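Local coordinates for protein EmGH1 (Erythrobacter marinus, PDB 5Z87) that probably hydrolyses terminal beta-glucosidic bonds as a glycoside hydrolase family 3 enzyme, with related xylosidase and arabinofuranosidase activities possible, at residues A[268-273]-A[302-307]. Numbering follows the deposited sequence.
Sequences AITEAG and DDWGFE
I269, near the C-terminal end of helix 263-270, packs against both W304 and F306. Its CB lies obliquely by the indole, 4.1 Å from W304 CE3. At CB the chain forks. The CG2 branch, anti to the backbone N, leans on F306: I269 CG2 lies 3.7 Å from F306 CD1 and slightly farther from F306 CB. The other branch starts beside the backbone N (chi1 -68°) and bends again at CG1, which brings the tip methyl CD1 over one face of the F306 ring. There I269 CD1 makes a CH-pi contact, 4.0 Å from the F306 ring centroid and 29° off the ring normal, with F306 CE1 3.6 Å from the same methyl. Were F306 cut back to an alanine, I269 CD1 would probably lose the ring face it rests on and a gap would open beside both isoleucine branches. One residue on, T270 meets W304 at about a right angle: T270 CG2 packs 3.6 Å from W304 CB and 3.5 Å from W304 O. The hydroxyl OG1 turns back to its own helix and hydrogen-bonds R266 O. No hydrogen bond joins the two segments; I269, W304 and F306 are buried, and T270 lies at the exposed border. Both segments leave their helices through a glycine with positive phi, G273 and G305, before the strands 276-279 and 309-311. These strands are neighbours in the parallel sheet of the N-terminal TIM-barrel-type domain. I269, W304 and F306 thus link the ends of helices 263-270 and 293-303 just before those strands; W304 also packs on F265 and V299, and F306 on L300.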
# COMPACT_ATOMS: atom_id res chain seq x y z
N ALA A 268 1.54 23.11 -13.27
CA ALA A 268 1.40 23.02 -14.72
C ALA A 268 0.21 23.81 -15.23
O ALA A 268 0.29 24.49 -16.26
CB ALA A 268 1.25 21.55 -15.14
N ILE A 269 -0.92 23.74 -14.51
CA ILE A 269 -2.16 24.33 -14.98
C ILE A 269 -2.18 25.83 -14.70
O ILE A 269 -2.39 26.63 -15.62
CB ILE A 269 -3.36 23.62 -14.32
CG1 ILE A 269 -3.50 22.19 -14.83
CG2 ILE A 269 -4.64 24.40 -14.56
CD1 ILE A 269 -3.99 22.08 -16.27
N THR A 270 -1.92 26.24 -13.45
CA THR A 270 -2.09 27.63 -13.05
C THR A 270 -0.84 28.49 -13.21
O THR A 270 -0.95 29.71 -13.13
CB THR A 270 -2.51 27.75 -11.58
OG1 THR A 270 -1.40 27.40 -10.74
CG2 THR A 270 -3.73 26.88 -11.25
N GLU A 271 0.34 27.91 -13.39
CA GLU A 271 1.55 28.72 -13.54
C GLU A 271 2.16 28.62 -14.93
O GLU A 271 2.47 29.64 -15.54
CB GLU A 271 2.61 28.33 -12.49
CG GLU A 271 2.26 28.58 -11.04
CD GLU A 271 3.32 27.99 -10.08
OE1 GLU A 271 4.51 27.99 -10.43
OE2 GLU A 271 2.95 27.52 -8.99
N ALA A 272 2.36 27.40 -15.44
CA ALA A 272 2.95 27.24 -16.76
C ALA A 272 1.93 27.30 -17.89
O ALA A 272 2.32 27.46 -19.05
CB ALA A 272 3.72 25.91 -16.85
N GLY A 273 0.64 27.17 -17.58
CA GLY A 273 -0.39 27.39 -18.58
C GLY A 273 -0.62 26.23 -19.53
O GLY A 273 -0.96 26.46 -20.70
N ASP A 302 -13.07 25.11 -11.00
CA ASP A 302 -13.46 26.14 -10.04
C ASP A 302 -12.28 26.62 -9.21
O ASP A 302 -12.05 27.82 -9.08
CB ASP A 302 -14.58 25.63 -9.12
CG ASP A 302 -15.88 25.36 -9.86
OD1 ASP A 302 -16.01 25.73 -11.05
OD2 ASP A 302 -16.79 24.75 -9.24
N ASP A 303 -11.52 25.69 -8.61
CA ASP A 303 -10.43 26.11 -7.73
C ASP A 303 -9.27 26.69 -8.53
O ASP A 303 -8.70 27.72 -8.16
CB ASP A 303 -9.93 24.94 -6.88
CG ASP A 303 -10.87 24.56 -5.75
OD1 ASP A 303 -11.90 25.22 -5.53
OD2 ASP A 303 -10.55 23.56 -5.08
N TRP A 304 -8.87 26.02 -9.61
CA TRP A 304 -7.66 26.40 -10.33
C TRP A 304 -7.91 27.29 -11.53
O TRP A 304 -6.95 27.89 -12.04
CB TRP A 304 -6.90 25.16 -10.83
CG TRP A 304 -6.38 24.26 -9.74
CD1 TRP A 304 -6.40 24.47 -8.39
CD2 TRP A 304 -5.76 22.98 -9.94
NE1 TRP A 304 -5.83 23.41 -7.73
CE2 TRP A 304 -5.43 22.48 -8.66
CE3 TRP A 304 -5.46 22.22 -11.07
CZ2 TRP A 304 -4.81 21.24 -8.48
CZ3 TRP A 304 -4.84 20.98 -10.89
CH2 TRP A 304 -4.53 20.51 -9.60
N GLY A 305 -9.14 27.36 -12.04
CA GLY A 305 -9.45 28.23 -13.15
C GLY A 305 -9.02 27.72 -14.50
O GLY A 305 -8.82 28.53 -15.41
N PHE A 306 -8.87 26.40 -14.66
CA PHE A 306 -8.45 25.83 -15.93
C PHE A 306 -9.43 26.18 -17.05
O PHE A 306 -10.65 26.03 -16.90
CB PHE A 306 -8.33 24.32 -15.80
CG PHE A 306 -7.83 23.61 -17.05
CD1 PHE A 306 -6.67 24.03 -17.69
CD2 PHE A 306 -8.50 22.50 -17.54
CE1 PHE A 306 -6.20 23.34 -18.82
CE2 PHE A 306 -8.05 21.82 -18.65
CZ PHE A 306 -6.89 22.23 -19.29
N GLU A 307 -8.90 26.62 -18.19
CA GLU A 307 -9.72 26.95 -19.34
C GLU A 307 -9.42 26.10 -20.55
O GLU A 307 -10.04 26.29 -21.61
CB GLU A 307 -9.58 28.45 -19.65
CG GLU A 307 -10.43 29.29 -18.68
CD GLU A 307 -10.09 30.77 -18.67
OE1 GLU A 307 -9.06 31.17 -19.26
OE2 GLU A 307 -10.87 31.54 -18.06